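Local coordinates for putative sensory box/GGDEF family protein (Vibrio parahaemolyticus, PDB 3LID) that probably senses extracellular signals through this PDC-fold domain, and as a whole protein probably makes cyclic di-GMP from GTP, at residues S251-V256 with L261-D266; L20-Y25 with F189-V194; N31-Q36 with S178-Y183; F220-S223 with D228-P231; A238-S241 with H246-A249. All blocks are in the same frame, centred on the assembly; numbering follows the deposited sequence.

Contact 1. Residues S251-V256 with L261-D266; sequences SSIKFV and LHLIID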
# COMPACT_ATOMS: atom_id res chain seq x y z
N SER A 251 -13.98 9.37 0.28
CA SER A 251 -13.88 9.28 -1.14
C SER A 251 -13.35 7.85 -1.38
O SER A 251 -13.00 7.14 -0.42
CB SER A 251 -12.94 10.32 -1.74
OG SER A 251 -11.63 10.04 -1.25
N SER A 252 -13.29 7.46 -2.63
CA SER A 252 -12.81 6.10 -3.01
C SER A 252 -11.83 6.16 -4.16
O SER A 252 -12.04 6.96 -5.11
CB SER A 252 -13.97 5.15 -3.32
OG SER A 252 -14.81 5.06 -2.19
N ILE A 253 -10.80 5.29 -4.12
CA ILE A 253 -9.95 5.17 -5.32
C ILE A 253 -9.79 3.74 -5.59
O ILE A 253 -10.23 2.89 -4.76
CB ILE A 253 -8.56 5.73 -5.11
CG1 ILE A 253 -7.88 5.00 -3.97
CG2 ILE A 253 -8.69 7.28 -4.89
CD1 ILE A 253 -6.36 5.57 -3.67
N LYS A 254 -9.23 3.45 -6.79
CA LYS A 254 -8.86 2.07 -7.05
C LYS A 254 -7.34 2.07 -7.15
O LYS A 254 -6.82 2.74 -8.04
CB LYS A 254 -9.52 1.52 -8.30
CG LYS A 254 -11.02 1.22 -7.95
CD LYS A 254 -11.73 0.54 -9.09
CE LYS A 254 -13.24 0.43 -8.87
NZ LYS A 254 -13.53 0.02 -7.49
N PHE A 255 -6.67 1.44 -6.18
CA PHE A 255 -5.19 1.57 -6.12
C PHE A 255 -4.58 0.19 -6.45
O PHE A 255 -4.53 -0.70 -5.56
CB PHE A 255 -4.76 2.04 -4.72
CG PHE A 255 -3.28 2.20 -4.60
CD1 PHE A 255 -2.58 3.17 -5.35
CD2 PHE A 255 -2.59 1.37 -3.73
CE1 PHE A 255 -1.20 3.30 -5.21
CE2 PHE A 255 -1.20 1.50 -3.56
CZ PHE A 255 -0.49 2.45 -4.26
N VAL A 256 -4.12 0.05 -7.72
CA VAL A 256 -3.54 -1.20 -8.22
C VAL A 256 -4.46 -2.38 -7.86
O VAL A 256 -4.03 -3.39 -7.30
CB VAL A 256 -2.08 -1.43 -7.62
CG1 VAL A 256 -1.33 -2.38 -8.61
CG2 VAL A 256 -1.34 -0.09 -7.39
N LEU A 261 -10.58 1.28 -2.51
CA LEU A 261 -9.91 1.63 -1.26
C LEU A 261 -10.56 2.93 -0.83
O LEU A 261 -10.68 3.85 -1.63
CB LEU A 261 -8.40 1.89 -1.50
CG LEU A 261 -7.66 2.20 -0.19
CD1 LEU A 261 -7.68 1.06 0.83
CD2 LEU A 261 -6.17 2.43 -0.65
N HIS A 262 -11.00 3.00 0.41
CA HIS A 262 -11.77 4.24 0.82
C HIS A 262 -10.89 5.12 1.63
O HIS A 262 -10.20 4.67 2.55
CB HIS A 262 -12.99 3.80 1.65
CG HIS A 262 -13.85 2.81 0.95
ND1 HIS A 262 -14.54 3.12 -0.22
CD2 HIS A 262 -14.18 1.51 1.24
CE1 HIS A 262 -15.25 2.07 -0.61
NE2 HIS A 262 -15.06 1.08 0.26
N LEU A 263 -10.86 6.40 1.29
CA LEU A 263 -10.01 7.32 2.00
C LEU A 263 -11.00 8.11 2.90
O LEU A 263 -12.02 8.60 2.42
CB LEU A 263 -9.35 8.33 1.05
CG LEU A 263 -8.10 7.81 0.27
CD1 LEU A 263 -8.34 6.47 -0.40
CD2 LEU A 263 -7.79 8.90 -0.81
N ILE A 264 -10.65 8.22 4.16
CA ILE A 264 -11.57 8.81 5.19
C ILE A 264 -10.90 9.87 5.95
O ILE A 264 -9.77 9.72 6.41
CB ILE A 264 -11.96 7.70 6.15
CG1 ILE A 264 -12.63 6.52 5.41
CG2 ILE A 264 -12.83 8.22 7.36
CD1 ILE A 264 -13.91 6.81 4.74
N ILE A 265 -11.64 10.99 6.20
CA ILE A 265 -11.21 11.96 7.15
C ILE A 265 -12.35 11.97 8.17
O ILE A 265 -13.48 12.25 7.81
CB ILE A 265 -11.01 13.36 6.52
CG1 ILE A 265 -9.80 13.28 5.60
CG2 ILE A 265 -10.72 14.44 7.62
CD1 ILE A 265 -9.54 14.50 4.79
N ASP A 266 -12.03 11.59 9.40
CA ASP A 266 -13.02 11.39 10.48
C ASP A 266 -12.60 12.35 11.60
O ASP A 266 -11.54 12.21 12.18
CB ASP A 266 -13.04 9.90 10.90
CG ASP A 266 -13.79 9.63 12.19
OD1 ASP A 266 -14.29 10.59 12.83
OD2 ASP A 266 -13.84 8.43 12.57

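Contact 2. Residues L20-Y25 with F189-V194; sequences LHQLAY and FHIELV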
# COMPACT_ATOMS: atom_id res chain seq x y z
N LEU A 20 -13.01 17.50 1.63
CA LEU A 20 -13.23 16.96 0.29
C LEU A 20 -12.10 17.37 -0.66
O LEU A 20 -11.70 16.58 -1.58
CB LEU A 20 -14.64 17.27 -0.24
CG LEU A 20 -15.74 16.46 0.47
CD1 LEU A 20 -17.10 17.10 0.02
CD2 LEU A 20 -15.71 15.04 -0.05
N HIS A 21 -11.64 18.63 -0.55
CA HIS A 21 -10.50 19.01 -1.40
C HIS A 21 -9.30 18.13 -1.07
O HIS A 21 -8.54 17.74 -1.96
CB HIS A 21 -10.11 20.49 -1.22
CG HIS A 21 -11.16 21.42 -1.74
ND1 HIS A 21 -11.65 21.30 -3.02
CD2 HIS A 21 -11.83 22.45 -1.16
CE1 HIS A 21 -12.59 22.22 -3.21
NE2 HIS A 21 -12.71 22.93 -2.10
N GLN A 22 -9.09 17.90 0.22
CA GLN A 22 -7.89 17.15 0.65
C GLN A 22 -8.02 15.73 0.04
O GLN A 22 -7.01 15.13 -0.44
CB GLN A 22 -7.85 16.99 2.17
CG GLN A 22 -6.59 16.20 2.67
CD GLN A 22 -5.31 16.86 2.23
OE1 GLN A 22 -5.07 18.06 2.50
NE2 GLN A 22 -4.49 16.12 1.46
N LEU A 23 -9.20 15.13 0.17
CA LEU A 23 -9.39 13.74 -0.35
C LEU A 23 -9.11 13.69 -1.87
O LEU A 23 -8.56 12.74 -2.37
CB LEU A 23 -10.80 13.21 -0.04
CG LEU A 23 -11.01 12.98 1.45
CD1 LEU A 23 -12.49 12.57 1.62
CD2 LEU A 23 -10.14 11.82 1.96
N ALA A 24 -9.53 14.72 -2.63
CA ALA A 24 -9.22 14.73 -4.02
C ALA A 24 -7.71 14.84 -4.27
O ALA A 24 -7.20 14.19 -5.20
CB ALA A 24 -10.00 15.95 -4.74
N TYR A 25 -7.03 15.70 -3.50
CA TYR A 25 -5.59 15.87 -3.58
C TYR A 25 -4.86 14.50 -3.36
O TYR A 25 -3.97 14.10 -4.15
CB TYR A 25 -5.18 16.82 -2.50
CG TYR A 25 -3.72 17.17 -2.48
CD1 TYR A 25 -3.29 18.40 -3.00
CD2 TYR A 25 -2.77 16.35 -1.88
CE1 TYR A 25 -1.92 18.76 -2.94
CE2 TYR A 25 -1.44 16.70 -1.82
CZ TYR A 25 -1.02 17.89 -2.36
OH TYR A 25 0.32 18.24 -2.27
N PHE A 189 -5.03 17.56 8.09
CA PHE A 189 -5.93 16.46 8.13
C PHE A 189 -5.14 15.11 8.09
O PHE A 189 -4.14 15.03 7.37
CB PHE A 189 -6.77 16.45 6.87
CG PHE A 189 -7.90 17.43 6.85
CD1 PHE A 189 -8.81 17.50 7.91
CD2 PHE A 189 -8.08 18.23 5.73
CE1 PHE A 189 -9.92 18.40 7.81
CE2 PHE A 189 -9.19 19.15 5.65
CZ PHE A 189 -10.09 19.19 6.66
N HIS A 190 -5.65 14.12 8.79
CA HIS A 190 -5.16 12.71 8.69
C HIS A 190 -6.09 11.89 7.83
O HIS A 190 -7.28 11.81 8.11
CB HIS A 190 -5.04 12.10 10.04
CG HIS A 190 -3.95 12.72 10.89
ND1 HIS A 190 -2.64 12.26 10.87
CD2 HIS A 190 -3.98 13.75 11.77
CE1 HIS A 190 -1.92 12.98 11.73
NE2 HIS A 190 -2.70 13.90 12.27
N ILE A 191 -5.56 11.24 6.79
CA ILE A 191 -6.46 10.42 6.00
C ILE A 191 -6.30 8.99 6.47
O ILE A 191 -5.16 8.54 6.61
CB ILE A 191 -6.18 10.59 4.50
CG1 ILE A 191 -6.47 12.02 4.09
CG2 ILE A 191 -6.91 9.44 3.63
CD1 ILE A 191 -6.28 12.29 2.67
N GLU A 192 -7.37 8.31 6.74
CA GLU A 192 -7.32 6.90 7.11
C GLU A 192 -7.64 6.11 5.85
O GLU A 192 -8.37 6.60 4.96
CB GLU A 192 -8.37 6.58 8.21
CG GLU A 192 -7.94 7.17 9.54
CD GLU A 192 -9.02 7.06 10.62
OE1 GLU A 192 -10.09 7.66 10.42
OE2 GLU A 192 -8.80 6.38 11.63
N LEU A 193 -7.12 4.88 5.75
CA LEU A 193 -7.51 4.04 4.64
C LEU A 193 -8.31 2.88 5.17
O LEU A 193 -7.87 2.15 6.07
CB LEU A 193 -6.23 3.39 3.95
CG LEU A 193 -5.25 4.45 3.44
CD1 LEU A 193 -3.96 3.67 2.86
CD2 LEU A 193 -5.92 5.23 2.32
N VAL A 194 -9.47 2.68 4.59
CA VAL A 194 -10.43 1.64 4.93
C VAL A 194 -10.65 0.80 3.77
O VAL A 194 -11.02 1.27 2.67
CB VAL A 194 -11.79 2.30 5.42
CG1 VAL A 194 -12.79 1.20 5.72
CG2 VAL A 194 -11.50 3.07 6.69

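Contact 3. Residues N31-Q36 with S178-Y183; sequences NNIQDQ and SSLLNY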
# COMPACT_ATOMS: atom_id res chain seq x y z
N ASN A 31 -3.03 7.95 -7.26
CA ASN A 31 -3.02 7.60 -8.68
C ASN A 31 -1.65 7.76 -9.32
O ASN A 31 -1.24 6.92 -10.17
CB ASN A 31 -3.97 8.51 -9.46
CG ASN A 31 -5.46 8.33 -9.09
OD1 ASN A 31 -5.94 7.27 -8.64
ND2 ASN A 31 -6.20 9.40 -9.25
N ASN A 32 -0.94 8.80 -8.93
CA ASN A 32 0.42 8.99 -9.44
C ASN A 32 1.37 7.89 -8.97
O ASN A 32 2.21 7.34 -9.70
CB ASN A 32 0.98 10.37 -9.08
CG ASN A 32 0.47 11.42 -10.08
OD1 ASN A 32 -0.31 11.07 -10.95
ND2 ASN A 32 0.83 12.70 -9.88
N ILE A 33 1.24 7.56 -7.71
CA ILE A 33 2.08 6.44 -7.20
C ILE A 33 1.79 5.13 -8.02
O ILE A 33 2.70 4.37 -8.38
CB ILE A 33 1.79 6.19 -5.69
CG1 ILE A 33 2.36 7.33 -4.82
CG2 ILE A 33 2.34 4.80 -5.22
CD1 ILE A 33 3.88 7.39 -4.80
N GLN A 34 0.52 4.86 -8.28
CA GLN A 34 0.18 3.69 -9.09
C GLN A 34 0.87 3.75 -10.47
O GLN A 34 1.46 2.74 -10.93
CB GLN A 34 -1.33 3.63 -9.28
CG GLN A 34 -1.68 2.58 -10.33
CD GLN A 34 -3.09 2.10 -10.29
OE1 GLN A 34 -3.84 2.34 -9.37
NE2 GLN A 34 -3.42 1.31 -11.28
N ASP A 35 0.86 4.91 -11.11
CA ASP A 35 1.53 5.05 -12.46
C ASP A 35 3.05 4.76 -12.29
O ASP A 35 3.68 4.09 -13.13
CB ASP A 35 1.35 6.52 -12.89
CG ASP A 35 1.86 6.78 -14.29
OD1 ASP A 35 1.17 6.45 -15.24
OD2 ASP A 35 2.99 7.26 -14.36
N GLN A 36 3.65 5.24 -11.22
CA GLN A 36 5.11 5.10 -10.98
C GLN A 36 5.39 3.55 -10.78
O GLN A 36 6.36 2.98 -11.27
CB GLN A 36 5.47 5.85 -9.70
CG GLN A 36 6.87 5.90 -9.30
CD GLN A 36 7.12 6.74 -7.99
OE1 GLN A 36 6.38 7.70 -7.68
NE2 GLN A 36 8.15 6.36 -7.23
N SER A 178 1.49 5.20 3.42
CA SER A 178 0.67 5.92 4.43
C SER A 178 1.44 7.02 5.10
O SER A 178 0.91 8.13 5.29
CB SER A 178 0.15 4.92 5.51
OG SER A 178 -0.68 4.03 4.79
N SER A 179 2.68 6.74 5.50
CA SER A 179 3.52 7.71 6.16
C SER A 179 3.81 8.87 5.21
O SER A 179 3.85 10.01 5.62
CB SER A 179 4.85 7.04 6.58
OG SER A 179 5.78 8.02 7.09
N LEU A 180 3.92 8.59 3.92
CA LEU A 180 4.28 9.61 2.92
C LEU A 180 3.07 10.48 2.59
O LEU A 180 3.22 11.71 2.42
CB LEU A 180 4.77 8.90 1.62
CG LEU A 180 5.20 9.74 0.43
CD1 LEU A 180 6.54 10.44 0.80
CD2 LEU A 180 5.34 8.86 -0.81
N LEU A 181 1.88 9.89 2.48
CA LEU A 181 0.79 10.53 1.78
C LEU A 181 -0.35 10.99 2.70
O LEU A 181 -1.18 11.83 2.28
CB LEU A 181 0.19 9.67 0.68
CG LEU A 181 1.22 9.30 -0.39
CD1 LEU A 181 0.54 8.40 -1.42
CD2 LEU A 181 1.77 10.54 -0.96
N ASN A 182 -0.49 10.36 3.85
CA ASN A 182 -1.81 10.45 4.53
C ASN A 182 -1.91 11.57 5.58
O ASN A 182 -2.94 11.65 6.27
CB ASN A 182 -2.20 9.16 5.22
CG ASN A 182 -2.45 8.05 4.25
OD1 ASN A 182 -2.44 8.27 3.03
ND2 ASN A 182 -2.55 6.81 4.79
N TYR A 183 -0.90 12.41 5.67
CA TYR A 183 -1.08 13.63 6.52
C TYR A 183 -0.76 14.85 5.71
O TYR A 183 0.25 14.87 4.98
CB TYR A 183 -0.15 13.54 7.72
CG TYR A 183 -0.28 14.79 8.55
CD1 TYR A 183 -1.49 15.07 9.19
CD2 TYR A 183 0.76 15.69 8.63
CE1 TYR A 183 -1.65 16.29 9.95
CE2 TYR A 183 0.63 16.90 9.39
CZ TYR A 183 -0.59 17.16 10.02
OH TYR A 183 -0.76 18.36 10.72

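Contact 4. Residues F220-S223 with D228-P231; sequences FNFS and DIWP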
# COMPACT_ATOMS: atom_id res chain seq x y z
N PHE A 220 -13.19 -2.71 15.14
CA PHE A 220 -12.82 -1.55 14.34
C PHE A 220 -13.09 -1.82 12.89
O PHE A 220 -12.14 -1.97 12.04
CB PHE A 220 -11.36 -1.23 14.59
CG PHE A 220 -11.09 -0.81 16.02
CD1 PHE A 220 -11.42 0.49 16.45
CD2 PHE A 220 -10.52 -1.69 16.93
CE1 PHE A 220 -11.17 0.90 17.77
CE2 PHE A 220 -10.27 -1.29 18.25
CZ PHE A 220 -10.60 0.00 18.66
N ASN A 221 -14.38 -1.93 12.56
CA ASN A 221 -14.79 -2.03 11.19
C ASN A 221 -15.71 -0.82 10.96
O ASN A 221 -16.54 -0.48 11.83
CB ASN A 221 -15.52 -3.33 10.89
CG ASN A 221 -15.81 -3.49 9.43
OD1 ASN A 221 -16.62 -2.74 8.84
ND2 ASN A 221 -15.14 -4.46 8.78
N PHE A 222 -15.48 -0.11 9.85
CA PHE A 222 -16.22 1.11 9.60
C PHE A 222 -17.74 0.82 9.60
O PHE A 222 -18.54 1.66 10.03
CB PHE A 222 -15.84 1.67 8.25
CG PHE A 222 -16.24 3.13 8.11
CD1 PHE A 222 -15.37 4.14 8.41
CD2 PHE A 222 -17.54 3.43 7.68
CE1 PHE A 222 -15.74 5.52 8.25
CE2 PHE A 222 -17.95 4.77 7.51
CZ PHE A 222 -17.04 5.81 7.79
N SER A 223 -18.10 -0.34 9.14
CA SER A 223 -19.54 -0.66 9.06
C SER A 223 -20.16 -0.87 10.45
O SER A 223 -21.37 -0.73 10.61
CB SER A 223 -19.81 -1.84 8.18
OG SER A 223 -19.42 -3.06 8.84
N ASP A 228 -24.65 3.89 9.48
CA ASP A 228 -25.44 4.69 8.56
C ASP A 228 -24.61 5.47 7.62
O ASP A 228 -25.16 5.97 6.65
CB ASP A 228 -26.35 5.63 9.34
CG ASP A 228 -27.35 4.84 10.06
OD1 ASP A 228 -27.98 4.03 9.33
OD2 ASP A 228 -27.40 4.90 11.31
N ILE A 229 -23.31 5.58 7.89
CA ILE A 229 -22.39 6.32 6.98
C ILE A 229 -21.72 5.35 5.98
O ILE A 229 -21.49 5.71 4.82
CB ILE A 229 -21.39 7.19 7.73
CG1 ILE A 229 -22.12 8.24 8.66
CG2 ILE A 229 -20.41 7.88 6.78
CD1 ILE A 229 -21.22 8.95 9.49
N TRP A 230 -21.53 4.12 6.42
CA TRP A 230 -20.95 3.08 5.52
C TRP A 230 -21.53 2.95 4.13
O TRP A 230 -20.79 2.96 3.15
CB TRP A 230 -20.81 1.75 6.27
CG TRP A 230 -20.22 0.60 5.53
CD1 TRP A 230 -20.76 -0.62 5.34
CD2 TRP A 230 -18.84 0.52 5.02
NE1 TRP A 230 -19.88 -1.44 4.66
CE2 TRP A 230 -18.67 -0.78 4.52
CE3 TRP A 230 -17.77 1.45 4.96
CZ2 TRP A 230 -17.48 -1.22 3.89
CZ3 TRP A 230 -16.58 1.03 4.35
CH2 TRP A 230 -16.45 -0.30 3.84
N PRO A 231 -22.87 2.91 3.95
CA PRO A 231 -23.40 2.88 2.61
C PRO A 231 -22.96 4.03 1.71
O PRO A 231 -22.84 3.85 0.50
CB PRO A 231 -24.97 2.95 2.84
CG PRO A 231 -25.11 2.30 4.17
CD PRO A 231 -23.96 2.95 4.99

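Contact 5. Residues A238-S241 with H246-A249; sequences AGYS and HLIA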
# COMPACT_ATOMS: atom_id res chain seq x y z
N ALA A 238 -17.56 10.70 -3.68
CA ALA A 238 -17.06 11.55 -2.64
C ALA A 238 -18.15 12.34 -1.95
O ALA A 238 -19.01 12.98 -2.63
CB ALA A 238 -16.05 12.52 -3.21
N GLY A 239 -18.06 12.44 -0.67
CA GLY A 239 -19.20 13.10 0.06
C GLY A 239 -18.90 13.25 1.51
O GLY A 239 -17.77 13.00 1.98
N TYR A 240 -19.88 13.64 2.30
CA TYR A 240 -19.60 13.58 3.70
C TYR A 240 -20.94 13.33 4.43
O TYR A 240 -22.03 13.42 3.82
CB TYR A 240 -19.01 14.88 4.16
CG TYR A 240 -19.98 16.07 4.07
CD1 TYR A 240 -20.83 16.40 5.14
CD2 TYR A 240 -19.92 16.91 2.96
CE1 TYR A 240 -21.74 17.55 5.00
CE2 TYR A 240 -20.74 18.05 2.84
CZ TYR A 240 -21.64 18.35 3.85
OH TYR A 240 -22.37 19.54 3.66
N SER A 241 -20.80 12.95 5.68
CA SER A 241 -21.94 12.77 6.58
C SER A 241 -21.58 13.24 7.96
O SER A 241 -20.47 13.13 8.39
CB SER A 241 -22.37 11.30 6.57
OG SER A 241 -23.66 11.20 7.14
N HIS A 246 -19.48 13.01 14.98
CA HIS A 246 -18.33 12.90 14.07
C HIS A 246 -18.76 13.44 12.73
O HIS A 246 -19.87 13.13 12.22
CB HIS A 246 -17.89 11.42 13.93
CG HIS A 246 -16.98 10.97 15.03
ND1 HIS A 246 -17.43 10.63 16.29
CD2 HIS A 246 -15.63 10.84 15.06
CE1 HIS A 246 -16.40 10.33 17.06
NE2 HIS A 246 -15.29 10.48 16.35
N LEU A 247 -17.85 14.17 12.10
CA LEU A 247 -17.97 14.51 10.68
C LEU A 247 -17.04 13.53 9.94
O LEU A 247 -15.89 13.39 10.34
CB LEU A 247 -17.36 15.87 10.45
CG LEU A 247 -17.15 16.18 8.97
CD1 LEU A 247 -18.47 16.20 8.13
CD2 LEU A 247 -16.37 17.51 8.83
N ILE A 248 -17.58 12.80 8.98
CA ILE A 248 -16.73 11.89 8.20
C ILE A 248 -16.85 12.37 6.75
O ILE A 248 -17.98 12.44 6.17
CB ILE A 248 -17.25 10.48 8.28
CG1 ILE A 248 -17.20 10.00 9.74
CG2 ILE A 248 -16.36 9.54 7.40
CD1 ILE A 248 -17.79 8.74 9.85
N ALA A 249 -15.70 12.68 6.14
CA ALA A 249 -15.63 12.95 4.74
C ALA A 249 -14.95 11.73 4.09
O ALA A 249 -14.07 11.13 4.72
CB ALA A 249 -14.83 14.22 4.46

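Contact 1. Residues S251-V256 with L261-D266
Ser251 to Ile253 and Leu261 to Leu263 pair antiparallel, as the two arms of the beta hairpin 246-254/260-268. The ladder is complete at both hydrogen-bonded pairs: Ser251 with Leu263, then Ile253 with Leu261, where Leu261 N reaches Ile253 O at 2.8 Å with an N-H...O angle of 171°. The tight side is largely apolar. Ile253 CG1, set between the backbone N and the carbonyl carbon (chi1 59°), lies 3.9 Å from Leu263 CD1, the two side chains crossing at about a right angle. Ile253 CG1 is also 4.0 Å from Leu261 CB, while Ser251 OG lies against Leu263 CB at 3.7 Å. Leu23 and Tyr30 of helix 9-45 press on this face, and Phe255 adds a light touch, its CB meeting Leu261 CD2.

The other face, bearing Ser252 and His262, is looser. Ser252 is partly exposed there, and Lys254, two residues on, is exposed. The one hydrogen bond between side chains on this face runs from His262 ND1 to Ser252 OG, 2.8 Å, with the oxygen just 5° out of the imidazole plane. Since the bond runs from ND1 to the hydroxyl, ND1 should carry a proton, and the in-plane geometry restrains the rotation of the buried ring.

Contact 2. Residues L20-Y25 with F189-V194
Gln22 and Leu23 pack on Phe189 and Ile191 in a buried helix-on-sheet contact, where the long N-terminal helix 9-45 lies across the strand 189-195 of the second, six-stranded sheet. A long helix running along antiparallel sheets is the hallmark of the extracellular PDC (Cache) sensor fold. The evidence for side-chain packing is direct: no hydrogen bond joins the two segments, and the backbones stay well apart, with Leu23 CA and Ile191 CA 7.7 Å from each other.

Three carbon contacts carry the interface. Gln22 contributes its aliphatic part. With CG anti to the backbone N (chi1 180°) and the chain bent at the next bond (57°), its CB comes within 3.8 Å of Phe189 CD2, while CG turns to Ile191 CD1 at 3.9 Å. Gln22 and Phe189 run past each other in opposite directions, the amide plane standing 67° from the ring. The amide itself is served within the fold: NE2 bonds to Thr26 OG1 one turn on, and OE1 has a weak bond to Ser184 OG.

Phe189 also lies against Ala19 and takes a cation-pi contact from Arg275, and Leu263 of the adjoining strand touches both Leu23 and Ile191. Ile191 thus projects from the strand onto the helix. Its CD1 methyl, at the far end of an extended side chain, touches two helix residues, meeting Leu23 CD2 at 4.0 Å as well as the Gln22 CG methylene.

Contact 3. Residues N31-Q36 with S178-Y183
Leu180 and Leu181, at the close of helix 174-181, both meet the side chain of Ile33 on helix 9-45, a small apolar touch between this helix and the long N-terminal helix of the PDC sensor domain. Ser178, which begins the second segment, faces another way: its OG bonds to Ile174 O within its own helix, and its backbone O receives Asn182 N at 3.0 Å.

Leu180 then supplies the outer, solvent-exposed fringe, its CD2 lying 4.5 Å from Ile33 CD1, a distance that marks a loose contact. Leu181 is the buried partner and comes nearer, with its CD1 4.0 Å from Ile33 CG1. These two side chains run past each other in opposite directions rather than meeting end on. In Ile33, CG1 is anti to the carbonyl carbon (chi1 -72°) and the next bond turns again (-68°), which presents CG1 to one leucine and CD1 to the other.

Asn182 leaves helical geometry and does not touch the first segment, but its OD1 bonds to Tyr30 OH, a second link to the long helix. Tyr183 then leads away from the contact.

The contact therefore sits where helix 174-181 ends, with Leu181 packed on helix 9-45 through Glu29 and Tyr30 as well, and Asn182 resting on strands 189-195 and 200-202 of the second sheet.

Contact 4. Residues F220-S223 with D228-P231
Asn221 OD1 takes two hydrogen bonds from Ser223, the residue that packs on Trp230 across this contact. It accepts Ser223 N at 2.8 Å in the carbonyl plane, on a lone pair, and Ser223 OG at 2.8 Å from above that plane, 54° out of it. Asn221 is the N-cap of the short helix 222-225, and its ND2 is bonded to Lys197 O, so both ends of the amide are held. The motif is a capped helix whose first turn lies against Ile229 and Trp230, in the chain leading to the next helix.

Two neighbouring residues of the first helix receive the indole. Trp230, its CG anti to the backbone N (chi1 -179°), extends toward them and places one face of its five-membered ring under Ser223 CB. This is a CH-pi contact, with CB 3.5 Å from the ring centroid and 21° off the normal. Phe222 approaches the six-membered ring obliquely, with centroids 5.7 Å apart.

Val194 touches both aromatic side chains, and the indole also meets the ring of His262, so this pair of helices lies against the second sheet of the PDC fold. Ile229 completes the packing by meeting the edge of the Phe222 ring, its CG2 lying 4.0 Å from Phe222 CE2.

Contact 5. Residues A238-S241 with H246-A249
Ser241 and Ile248 form the hydrogen-bonded pair of this short antiparallel ladder, each satisfying the backbone of the other. Ser241 N donates a hydrogen bond to Ile248 O at 2.9 Å, and Ile248 N donates one back to Ser241 O at 3.0 Å with a nearly straight N-H...O angle of 176°. Ile248 O has a further, weaker CA-H...O approach from Tyr240 CA at 3.2 Å, and Gly239 O receives a similar one from Ala249 CA at 3.5 Å. Beyond this ladder, Gly239 is backbone-bonded to Phe250. Along the other edge of strand 246-254, Leu247 and Ala249 bond to Leu267 and Ile265, while His246 N bonds to Ser243 OG near the turn.

Tyr240 and Ala249 make up the non-hydrogen-bonded pair, their CB atoms 4.2 Å apart. With its CG between the backbone N and the carbonyl carbon (chi1 66°), Tyr240 brings CD1 within 3.8 Å of Leu247 CD1, the side chains crossing at a slant. Helix 9-45 touches Tyr240, Leu247 and Ala249, whereas Ser241 and Ile248 face Ile229.

Strands 239-242 and 246-254, joined by a short turn, form an antiparallel beta hairpin; the bonds to strand 260-268 join it to the second sheet of the PDC sensor domain.

In the fold
Contacts 1 and 5 share strand 246-254, and their centres lie 13 Å apart: one pairs it with strand 260-268, the other with strand 239-242. Contact 2 adds strand 189-195 on the far side of 260-268, its centre 8 Å from that of contact 1, and brings helix 9-45 against the sheet. That helix runs on to contact 3, its centre about 12 Å from that of contact 2, where Gln34 OE1 bonds to Val256 N of contact 1 at 2.8 Å. Contact 4 packs on the sheet's other face, with Ile229 CD1 3.5 Å from Ile248 CD1 of contact 5, and stays about 14 Å from contact 3 at the nearest atoms. The GGDEF domain, probably the cyclase, lies outside this extracellular piece.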